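Local coordinates for ABC transporter periplasmic peptide-binding protein (Pseudoalteromonas, PDB 4QFL), which binds dipeptides, with Ala-Phe bound here, and probably delivers them in the periplasm to an ABC transporter for uptake, at residues M192-A196 / N197-N201; P109-E112 / F113-D116; F126-N130 / P131-V135. All coordinates share one frame; numbering follows the deposited sequence.

All three contacts are local, and all lie on the same side of the chain's centre, their own centres some 24 to 30 Å from it. Contact 2 starts helix 115-126, contact 3 is the run of turns just after that helix, and contact 1 closes helix 188-196. Contacts 1 and 3 touch: Tyr132 OH packs on Leu194 CB at 3.6 Å and on Glu200 CA at 3.7 Å. Contact 2 stands apart, its nearest atoms about 7 Å from contact 1 and about 8 Å from contact 3. None of the residues lining the Ala-Phe pocket belongs to these segments; all three contacts are local packing outside it.

Contact 1 (M192-A196 / N197-N201)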
ATOM      1  N   MET A 192     -17.970 -20.823   5.547  1.00 22.67           N
ATOM      2  CA  MET A 192     -18.394 -22.117   6.079  1.00 23.18           C
ATOM      3  C   MET A 192     -19.141 -22.946   5.032  1.00 25.66           C
ATOM      4  O   MET A 192     -19.068 -24.174   5.027  1.00 26.30           O
ATOM      5  CB  MET A 192     -19.262 -21.913   7.325  1.00 25.45           C
ATOM      6  CG  MET A 192     -18.489 -21.424   8.538  1.00 22.06           C
ATOM      7  SD  MET A 192     -16.896 -22.273   8.689  1.00 29.62           S
ATOM      8  CE  MET A 192     -15.773 -21.010   8.109  1.00 25.38           C
ATOM      9  N   ALA A 193     -19.846 -22.258   4.144  1.00 26.36           N
ATOM     10  CA  ALA A 193     -20.532 -22.895   3.024  1.00 24.28           C
ATOM     11  C   ALA A 193     -19.549 -23.539   2.046  1.00 28.45           C
ATOM     12  O   ALA A 193     -19.681 -24.714   1.693  1.00 30.30           O
ATOM     13  CB  ALA A 193     -21.390 -21.878   2.299  1.00 28.18           C
ATOM     14  N   LEU A 194     -18.571 -22.761   1.596  1.00 23.06           N
ATOM     15  CA  LEU A 194     -17.545 -23.271   0.700  1.00 24.21           C
ATOM     16  C   LEU A 194     -16.775 -24.437   1.314  1.00 25.04           C
ATOM     17  O   LEU A 194     -16.465 -25.415   0.636  1.00 26.07           O
ATOM     18  CB  LEU A 194     -16.584 -22.147   0.317  1.00 22.38           C
ATOM     19  CG  LEU A 194     -17.141 -21.033  -0.566  1.00 21.39           C
ATOM     20  CD1 LEU A 194     -16.051 -20.025  -0.845  1.00 21.11           C
ATOM     21  CD2 LEU A 194     -17.663 -21.604  -1.862  1.00 23.03           C
ATOM     22  N   LYS A 195     -16.467 -24.327   2.600  1.00 24.12           N
ATOM     23  CA  LYS A 195     -15.784 -25.398   3.321  1.00 25.91           C
ATOM     24  C   LYS A 195     -16.549 -26.712   3.189  1.00 27.28           C
ATOM     25  O   LYS A 195     -15.965 -27.753   2.887  1.00 30.13           O
ATOM     26  CB  LYS A 195     -15.599 -25.024   4.794  1.00 24.87           C
ATOM     27  CG  LYS A 195     -14.947 -26.080   5.657  1.00 24.99           C
ATOM     28  CD  LYS A 195     -14.679 -25.544   7.055  1.00 25.09           C
ATOM     29  CE  LYS A 195     -14.500 -26.668   8.067  1.00 28.18           C
ATOM     30  NZ  LYS A 195     -13.302 -27.511   7.801  1.00 34.35           N
ATOM     31  N   ALA A 196     -17.859 -26.658   3.397  1.00 28.62           N
ATOM     32  CA  ALA A 196     -18.694 -27.842   3.250  1.00 27.82           C
ATOM     33  C   ALA A 196     -18.453 -28.531   1.907  1.00 29.79           C
ATOM     34  O   ALA A 196     -18.466 -29.750   1.820  1.00 36.14           O
ATOM     35  CB  ALA A 196     -20.152 -27.479   3.405  1.00 27.12           C
ATOM     36  N   ASN A 197     -18.225 -27.753   0.860  1.00 28.18           N
ATOM     37  CA  ASN A 197     -17.958 -28.324  -0.454  1.00 31.32           C
ATOM     38  C   ASN A 197     -16.480 -28.563  -0.724  1.00 30.23           C
ATOM     39  O   ASN A 197     -16.109 -29.012  -1.810  1.00 33.55           O
ATOM     40  CB  ASN A 197     -18.527 -27.420  -1.549  1.00 32.73           C
ATOM     41  CG  ASN A 197     -20.027 -27.405  -1.555  1.00 35.07           C
ATOM     42  OD1 ASN A 197     -20.658 -28.249  -0.919  1.00 38.79           O
ATOM     43  ND2 ASN A 197     -20.616 -26.459  -2.277  1.00 35.10           N
ATOM     44  N   ASN A 198     -15.636 -28.262   0.255  1.00 29.53           N
ATOM     45  CA  ASN A 198     -14.196 -28.308   0.043  1.00 27.89           C
ATOM     46  C   ASN A 198     -13.788 -27.372  -1.093  1.00 31.40           C
ATOM     47  O   ASN A 198     -12.894 -27.687  -1.879  1.00 27.96           O
ATOM     48  CB  ASN A 198     -13.746 -29.727  -0.273  1.00 29.39           C
ATOM     49  CG  ASN A 198     -14.196 -30.720   0.774  1.00 36.25           C
ATOM     50  OD1 ASN A 198     -14.158 -30.433   1.973  1.00 34.91           O
ATOM     51  ND2 ASN A 198     -14.643 -31.897   0.328  1.00 35.75           N
ATOM     52  N   GLN A 199     -14.456 -26.224  -1.167  1.00 27.84           N
ATOM     53  CA  GLN A 199     -14.187 -25.241  -2.207  1.00 27.30           C
ATOM     54  C   GLN A 199     -13.607 -23.973  -1.604  1.00 24.38           C
ATOM     55  O   GLN A 199     -13.788 -22.880  -2.134  1.00 24.95           O
ATOM     56  CB  GLN A 199     -15.467 -24.895  -2.950  1.00 27.75           C
ATOM     57  CG  GLN A 199     -16.145 -26.062  -3.624  1.00 30.26           C
ATOM     58  CD  GLN A 199     -17.506 -25.669  -4.174  1.00 30.86           C
ATOM     59  OE1 GLN A 199     -18.336 -25.083  -3.467  1.00 34.13           O
ATOM     60  NE2 GLN A 199     -17.736 -25.973  -5.442  1.00 34.62           N
ATOM     61  N   GLU A 200     -12.924 -24.136  -0.481  1.00 23.26           N
ATOM     62  CA  GLU A 200     -12.200 -23.056   0.166  1.00 22.18           C
ATOM     63  C   GLU A 200     -11.414 -22.207  -0.826  1.00 23.61           C
ATOM     64  O   GLU A 200     -11.274 -21.001  -0.639  1.00 25.81           O
ATOM     65  CB  GLU A 200     -11.236 -23.633   1.201  1.00 25.38           C
ATOM     66  CG  GLU A 200     -11.890 -24.458   2.295  1.00 29.82           C
ATOM     67  CD  GLU A 200     -12.112 -25.919   1.912  1.00 29.02           C
ATOM     68  OE1 GLU A 200     -11.756 -26.321   0.786  1.00 31.24           O
ATOM     69  OE2 GLU A 200     -12.644 -26.671   2.753  1.00 33.85           O
ATOM     70  N   ASN A 201     -10.888 -22.839  -1.868  1.00 23.15           N
ATOM     71  CA  ASN A 201     -10.065 -22.157  -2.857  1.00 22.70           C
ATOM     72  C   ASN A 201     -10.831 -21.078  -3.590  1.00 23.42           C
ATOM     73  O   ASN A 201     -10.248 -20.280  -4.319  1.00 25.99           O
ATOM     74  CB  ASN A 201      -9.534 -23.152  -3.883  1.00 24.56           C
ATOM     75  CG  ASN A 201     -10.633 -23.692  -4.799  1.00 28.18           C
ATOM     76  OD1 ASN A 201     -11.722 -24.061  -4.352  1.00 31.07           O
ATOM     77  ND2 ASN A 201     -10.354 -23.722  -6.089  1.00 32.32           N
TER
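Leu194 O takes the backbone N-H of Gln199 at 2.8 Å in a nearly straight bond (171°), and inside that loop Asn198 N reaches Lys195 O at 2.7 Å. With Asn198 at positive phi (58°), these two bonds make the Schellman motif that ends helix 188-196. A weak bond from Asn197 N to Leu194 O adds a third link.

The tight half lies on the leucine side. The isobutyl group of Leu194 crosses Gln199 at about a right angle. Its CB sits 3.8 Å from Gln199 O, while the branch CD2 meets the amide oxygen OE1 of Gln199 at 3.9 Å. The glutamine amide is held in turn by Asn197, whose ND2 gives a bond to Gln199 OE1 with the acceptor in the asparagine's amide plane; the donor stands above the plane of the glutamine amide. Glu200 is also packed, against Tyr132 and Val135, and its backbone N, buried here, finds no partner in the model. Its side chain folds back at chi2 (85°) and brings OE2 over the backbone of Lys195, 3.4 Å from its CA.

The open side belongs to Lys195. It runs outward into solvent with CG anti to its backbone N and turns only at the last torsion, leaving NZ 5.2 Å from Glu200 OE2, too far for a salt bridge.

The chemistry is thus mostly backbone: the carbonyls of Leu194 and Lys195 are met by main-chain N-H groups, Leu194 fills the space beside Gln199 with its apolar packing supplied by Tyr132 and Phe203, and the lysine and glutamate probably contribute no more than a diffuse attraction.

Contact 2 (P109-E112 / F113-D116)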
ATOM      1  N   PRO A 109     -27.042 -14.994   1.528  1.00 25.85           N
ATOM      2  CA  PRO A 109     -27.005 -15.019   2.996  1.00 26.50           C
ATOM      3  C   PRO A 109     -28.292 -15.557   3.608  1.00 25.67           C
ATOM      4  O   PRO A 109     -29.359 -15.397   3.017  1.00 26.19           O
ATOM      5  CB  PRO A 109     -26.837 -13.538   3.370  1.00 26.00           C
ATOM      6  CG  PRO A 109     -27.266 -12.772   2.156  1.00 22.95           C
ATOM      7  CD  PRO A 109     -26.863 -13.629   0.997  1.00 24.92           C
ATOM      8  N   THR A 110     -28.184 -16.193   4.771  1.00 24.51           N
ATOM      9  CA  THR A 110     -29.356 -16.573   5.550  1.00 26.25           C
ATOM     10  C   THR A 110     -29.430 -15.769   6.843  1.00 27.07           C
ATOM     11  O   THR A 110     -30.360 -15.922   7.627  1.00 28.92           O
ATOM     12  CB  THR A 110     -29.363 -18.077   5.885  1.00 27.50           C
ATOM     13  OG1 THR A 110     -28.257 -18.395   6.740  1.00 32.17           O
ATOM     14  CG2 THR A 110     -29.270 -18.898   4.621  1.00 27.22           C
ATOM     15  N   ARG A 111     -28.434 -14.915   7.059  1.00 28.11           N
ATOM     16  CA  ARG A 111     -28.387 -14.047   8.228  1.00 25.25           C
ATOM     17  C   ARG A 111     -27.597 -12.781   7.918  1.00 26.17           C
ATOM     18  O   ARG A 111     -26.904 -12.704   6.906  1.00 25.14           O
ATOM     19  CB  ARG A 111     -27.769 -14.778   9.423  1.00 24.96           C
ATOM     20  CG  ARG A 111     -26.330 -15.207   9.217  1.00 24.98           C
ATOM     21  CD  ARG A 111     -25.579 -15.288  10.537  1.00 25.40           C
ATOM     22  NE  ARG A 111     -24.191 -15.707  10.344  1.00 25.37           N
ATOM     23  CZ  ARG A 111     -23.171 -14.866  10.191  1.00 24.13           C
ATOM     24  NH1 ARG A 111     -23.371 -13.554  10.223  1.00 23.66           N
ATOM     25  NH2 ARG A 111     -21.939 -15.337  10.029  1.00 23.06           N
ATOM     26  N   GLU A 112     -27.719 -11.779   8.781  1.00 24.46           N
ATOM     27  CA  GLU A 112     -26.985 -10.539   8.594  1.00 24.35           C
ATOM     28  C   GLU A 112     -25.647 -10.562   9.330  1.00 22.80           C
ATOM     29  O   GLU A 112     -25.384 -11.430  10.169  1.00 22.33           O
ATOM     30  CB  GLU A 112     -27.834  -9.343   9.038  1.00 24.85           C
ATOM     31  CG  GLU A 112     -29.138  -9.204   8.261  1.00 23.69           C
ATOM     32  CD  GLU A 112     -29.891  -7.930   8.580  1.00 27.49           C
ATOM     33  OE1 GLU A 112     -29.591  -7.308   9.618  1.00 34.49           O
ATOM     34  OE2 GLU A 112     -30.786  -7.548   7.797  1.00 28.68           O
ATOM     35  N   PHE A 113     -24.807  -9.593   8.997  1.00 25.21           N
ATOM     36  CA  PHE A 113     -23.513  -9.403   9.639  1.00 20.69           C
ATOM     37  C   PHE A 113     -23.587  -9.350  11.173  1.00 23.38           C
ATOM     38  O   PHE A 113     -24.429  -8.654  11.754  1.00 21.86           O
ATOM     39  CB  PHE A 113     -22.863  -8.129   9.088  1.00 21.06           C
ATOM     40  CG  PHE A 113     -21.810  -7.573   9.972  1.00 19.96           C
ATOM     41  CD1 PHE A 113     -20.628  -8.264  10.171  1.00 21.75           C
ATOM     42  CD2 PHE A 113     -21.995  -6.362  10.613  1.00 21.44           C
ATOM     43  CE1 PHE A 113     -19.647  -7.757  10.999  1.00 21.92           C
ATOM     44  CE2 PHE A 113     -21.026  -5.848  11.444  1.00 22.06           C
ATOM     45  CZ  PHE A 113     -19.844  -6.549  11.638  1.00 21.82           C
ATOM     46  N   ASN A 114     -22.707 -10.105  11.827  1.00 21.47           N
ATOM     47  CA  ASN A 114     -22.631 -10.075  13.285  1.00 23.65           C
ATOM     48  C   ASN A 114     -21.228 -10.382  13.773  1.00 22.55           C
ATOM     49  O   ASN A 114     -20.290 -10.476  12.970  1.00 21.64           O
ATOM     50  CB  ASN A 114     -23.652 -11.028  13.923  1.00 23.24           C
ATOM     51  CG  ASN A 114     -23.390 -12.479  13.580  1.00 23.74           C
ATOM     52  OD1 ASN A 114     -22.243 -12.899  13.432  1.00 21.09           O
ATOM     53  ND2 ASN A 114     -24.462 -13.256  13.441  1.00 24.54           N
ATOM     54  N   ALA A 115     -21.092 -10.519  15.088  1.00 22.15           N
ATOM     55  CA  ALA A 115     -19.801 -10.765  15.728  1.00 21.20           C
ATOM     56  C   ALA A 115     -19.044 -11.965  15.158  1.00 20.46           C
ATOM     57  O   ALA A 115     -17.820 -11.977  15.135  1.00 19.80           O
ATOM     58  CB  ALA A 115     -19.988 -10.930  17.230  1.00 21.17           C
ATOM     59  N   ASP A 116     -19.779 -12.985  14.725  1.00 22.39           N
ATOM     60  CA  ASP A 116     -19.168 -14.194  14.184  1.00 20.15           C
ATOM     61  C   ASP A 116     -18.294 -13.912  12.961  1.00 21.23           C
ATOM     62  O   ASP A 116     -17.273 -14.571  12.754  1.00 20.33           O
ATOM     63  CB  ASP A 116     -20.246 -15.211  13.825  1.00 23.12           C
ATOM     64  CG  ASP A 116     -20.862 -15.852  15.044  1.00 26.94           C
ATOM     65  OD1 ASP A 116     -20.216 -15.824  16.112  1.00 26.07           O
ATOM     66  OD2 ASP A 116     -21.981 -16.400  14.931  1.00 30.16           O
TER
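Arg111 lies with its guanidinium against the amide of Asn114, the N-cap residue of helix 115-126, and the two flat groups are only 14° from parallel. The cap itself is made by Asn114 OD1, which accepts from Asp116 N at 2.8 Å, the donor tilted from the carbonyl plane. Asp117 OD2 in turn accepts from Asn114 N, the bond a capping box would have, although here the cap oxygen takes the N-H of Asp116.

Both residues use the same first torsion. CG of Asn114 sits between its backbone N and carbonyl carbon (chi1 64°), which swings the amide back over the start of the helix. Arg111 does likewise (chi1 63°), then runs extended from CG to NE, so that its head arrives flat over the amide, the two chains crossing at about a right angle. NH1 is 3.4 Å from Asn114 ND2 and 3.5 Å from OD1; neither pair is a hydrogen bond, so the two groups meet face to face by contact only.

What fixes the rotation of the guanidinium is its in-plane bond from NH1 to Glu112 O, 2.9 Å long, backed by a salt bridge from NH1 to Asp117. At the rim of the group, near its plane, Phe113 CA lies 4.2 Å from NH1, while the phenyl ring of Phe113 turns the other way and packs on Val185. Replacing Arg111 with an alanine would probably leave the Asn114 amide without the flat group that covers it, and Asp117 and Glu112 O without the cation that joins them.

Asp116 brings methylene rather than carboxylate to the arginine: its OD1 pairs with Arg157, and Arg111 NH2 meets Asp116 CB at 4.2 Å.

Contact 3 (F126-N130 / P131-V135); sequences FDVYN and PYHFV
Asn130 and His133 close the middle one of three type I turns, Asp127 to Asn130, Asn130 to His133 and Tyr132 to Val135, with His133 N bonded to Asn130 O at 2.9 Å. The asparagine side chain reinforces it with an Asx turn across Pro131: CG is anti to the backbone N (chi1 -177°), and OD1 receives Tyr132 N at 2.7 Å, in the carbonyl plane. Asn130 ND2 reaches back to Ser123 on helix 115-126, which pins the amide at both ends. Asp127 forms an Asx turn of its own, OD1 accepting from Tyr129 N.

His133 is the side chain that folds back over the first turn. One face of its imidazole lies on the peptide joining Asp127 to Val128, Asp127 C being 3.9 Å above the ring plane and offset toward the rim. Val128 runs alongside, its CG1 branch 3.5 Å from His133 NE2, while His133 ND1 bonds to Arg124 O at the end of helix 115-126. Tyr132 leaves the turn in another direction, its hydroxyl bonded to Ala191 O on helix 188-196. Phe134 closes the outer side: its CZ touches Val128 CG1 at 3.9 Å, and His133 CD2 stands over the centre of the phenyl ring, 3.4 Å above its plane.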
ATOM      1  N   PHE A 126      -4.486 -14.833  12.701  1.00 22.23           N
ATOM      2  CA  PHE A 126      -3.592 -15.207  13.793  1.00 25.91           C
ATOM      3  C   PHE A 126      -3.819 -16.610  14.334  1.00 25.83           C
ATOM      4  O   PHE A 126      -2.964 -17.149  15.029  1.00 29.67           O
ATOM      5  CB  PHE A 126      -3.711 -14.215  14.950  1.00 26.21           C
ATOM      6  CG  PHE A 126      -5.047 -14.243  15.632  1.00 26.35           C
ATOM      7  CD1 PHE A 126      -5.376 -15.265  16.498  1.00 25.15           C
ATOM      8  CD2 PHE A 126      -5.975 -13.245  15.407  1.00 26.08           C
ATOM      9  CE1 PHE A 126      -6.602 -15.298  17.118  1.00 27.75           C
ATOM     10  CE2 PHE A 126      -7.203 -13.276  16.031  1.00 28.01           C
ATOM     11  CZ  PHE A 126      -7.518 -14.304  16.890  1.00 26.67           C
ATOM     12  N   ASP A 127      -4.974 -17.189  14.041  1.00 24.04           N
ATOM     13  CA  ASP A 127      -5.333 -18.473  14.621  1.00 22.58           C
ATOM     14  C   ASP A 127      -5.048 -19.599  13.650  1.00 23.83           C
ATOM     15  O   ASP A 127      -5.722 -19.733  12.637  1.00 23.47           O
ATOM     16  CB  ASP A 127      -6.811 -18.476  15.005  1.00 23.76           C
ATOM     17  CG  ASP A 127      -7.187 -19.633  15.907  1.00 28.18           C
ATOM     18  OD1 ASP A 127      -6.425 -20.624  15.987  1.00 26.76           O
ATOM     19  OD2 ASP A 127      -8.266 -19.552  16.525  1.00 28.57           O
ATOM     20  N   VAL A 128      -4.052 -20.417  13.963  1.00 25.34           N
ATOM     21  CA  VAL A 128      -3.707 -21.546  13.105  1.00 22.35           C
ATOM     22  C   VAL A 128      -4.833 -22.573  13.061  1.00 20.99           C
ATOM     23  O   VAL A 128      -4.845 -23.447  12.196  1.00 22.66           O
ATOM     24  CB  VAL A 128      -2.408 -22.233  13.560  1.00 22.13           C
ATOM     25  CG1 VAL A 128      -1.195 -21.484  13.046  1.00 25.24           C
ATOM     26  CG2 VAL A 128      -2.387 -22.343  15.071  1.00 23.36           C
ATOM     27  N   TYR A 129      -5.771 -22.457  13.999  1.00 22.52           N
ATOM     28  CA  TYR A 129      -6.927 -23.351  14.060  1.00 23.62           C
ATOM     29  C   TYR A 129      -8.075 -22.911  13.178  1.00 25.16           C
ATOM     30  O   TYR A 129      -8.995 -23.681  12.921  1.00 26.55           O
ATOM     31  CB  TYR A 129      -7.422 -23.496  15.492  1.00 26.36           C
ATOM     32  CG  TYR A 129      -6.473 -24.281  16.345  1.00 24.92           C
ATOM     33  CD1 TYR A 129      -6.374 -25.664  16.216  1.00 22.96           C
ATOM     34  CD2 TYR A 129      -5.664 -23.642  17.262  1.00 24.56           C
ATOM     35  CE1 TYR A 129      -5.496 -26.384  16.997  1.00 24.90           C
ATOM     36  CE2 TYR A 129      -4.784 -24.351  18.044  1.00 28.90           C
ATOM     37  CZ  TYR A 129      -4.702 -25.719  17.915  1.00 26.80           C
ATOM     38  OH  TYR A 129      -3.817 -26.404  18.710  1.00 23.82           O
ATOM     39  N   ASN A 130      -8.027 -21.662  12.730  1.00 25.53           N
ATOM     40  CA  ASN A 130      -9.024 -21.164  11.798  1.00 24.04           C
ATOM     41  C   ASN A 130      -8.911 -21.962  10.510  1.00 22.10           C
ATOM     42  O   ASN A 130      -7.833 -22.088   9.954  1.00 22.65           O
ATOM     43  CB  ASN A 130      -8.834 -19.663  11.553  1.00 23.31           C
ATOM     44  CG  ASN A 130      -9.895 -19.085  10.646  1.00 21.47           C
ATOM     45  OD1 ASN A 130     -10.082 -19.557   9.524  1.00 21.41           O
ATOM     46  ND2 ASN A 130     -10.612 -18.073  11.130  1.00 21.80           N
ATOM     47  N   PRO A 131     -10.030 -22.509  10.032  1.00 22.56           N
ATOM     48  CA  PRO A 131      -9.959 -23.423   8.895  1.00 23.08           C
ATOM     49  C   PRO A 131      -9.465 -22.735   7.634  1.00 23.42           C
ATOM     50  O   PRO A 131      -9.162 -23.399   6.648  1.00 26.55           O
ATOM     51  CB  PRO A 131     -11.407 -23.875   8.730  1.00 27.33           C
ATOM     52  CG  PRO A 131     -12.210 -22.775   9.327  1.00 23.13           C
ATOM     53  CD  PRO A 131     -11.414 -22.291  10.478  1.00 24.03           C
ATOM     54  N   TYR A 132      -9.382 -21.413   7.662  1.00 23.50           N
ATOM     55  CA  TYR A 132      -8.922 -20.674   6.496  1.00 20.16           C
ATOM     56  C   TYR A 132      -7.528 -20.087   6.696  1.00 21.52           C
ATOM     57  O   TYR A 132      -6.969 -19.453   5.799  1.00 20.29           O
ATOM     58  CB  TYR A 132      -9.922 -19.585   6.149  1.00 18.32           C
ATOM     59  CG  TYR A 132     -11.055 -20.096   5.311  1.00 19.12           C
ATOM     60  CD1 TYR A 132     -12.122 -20.787   5.880  1.00 19.61           C
ATOM     61  CD2 TYR A 132     -11.057 -19.894   3.946  1.00 19.93           C
ATOM     62  CE1 TYR A 132     -13.162 -21.263   5.100  1.00 21.02           C
ATOM     63  CE2 TYR A 132     -12.083 -20.353   3.158  1.00 22.91           C
ATOM     64  CZ  TYR A 132     -13.135 -21.038   3.732  1.00 22.26           C
ATOM     65  OH  TYR A 132     -14.145 -21.482   2.910  1.00 23.30           O
ATOM     66  N   HIS A 133      -6.960 -20.317   7.869  1.00 19.50           N
ATOM     67  CA  HIS A 133      -5.638 -19.783   8.155  1.00 21.98           C
ATOM     68  C   HIS A 133      -4.643 -20.138   7.062  1.00 20.89           C
ATOM     69  O   HIS A 133      -3.871 -19.289   6.619  1.00 23.15           O
ATOM     70  CB  HIS A 133      -5.117 -20.271   9.503  1.00 20.47           C
ATOM     71  CG  HIS A 133      -3.786 -19.691   9.866  1.00 23.52           C
ATOM     72  ND1 HIS A 133      -3.593 -18.340  10.059  1.00 22.66           N
ATOM     73  CD2 HIS A 133      -2.577 -20.275  10.044  1.00 23.59           C
ATOM     74  CE1 HIS A 133      -2.324 -18.118  10.357  1.00 24.16           C
ATOM     75  NE2 HIS A 133      -1.687 -19.276  10.354  1.00 26.09           N
ATOM     76  N   PHE A 134      -4.668 -21.390   6.624  1.00 21.98           N
ATOM     77  CA  PHE A 134      -3.707 -21.865   5.630  1.00 23.00           C
ATOM     78  C   PHE A 134      -4.259 -21.914   4.199  1.00 23.19           C
ATOM     79  O   PHE A 134      -3.638 -22.504   3.309  1.00 24.63           O
ATOM     80  CB  PHE A 134      -3.168 -23.244   6.018  1.00 22.81           C
ATOM     81  CG  PHE A 134      -2.384 -23.258   7.298  1.00 20.84           C
ATOM     82  CD1 PHE A 134      -1.118 -22.707   7.355  1.00 23.67           C
ATOM     83  CD2 PHE A 134      -2.903 -23.849   8.433  1.00 23.87           C
ATOM     84  CE1 PHE A 134      -0.396 -22.726   8.534  1.00 24.04           C
ATOM     85  CE2 PHE A 134      -2.185 -23.874   9.612  1.00 22.01           C
ATOM     86  CZ  PHE A 134      -0.935 -23.318   9.662  1.00 22.09           C
ATOM     87  N   VAL A 135      -5.412 -21.299   3.967  1.00 21.65           N
ATOM     88  CA  VAL A 135      -5.979 -21.303   2.625  1.00 23.19           C
ATOM     89  C   VAL A 135      -5.239 -20.341   1.726  1.00 25.72           C
ATOM     90  O   VAL A 135      -4.766 -19.296   2.171  1.00 24.96           O
ATOM     91  CB  VAL A 135      -7.472 -20.963   2.622  1.00 22.58           C
ATOM     92  CG1 VAL A 135      -7.933 -20.592   1.220  1.00 22.47           C
ATOM     93  CG2 VAL A 135      -8.257 -22.133   3.157  1.00 22.36           C
TER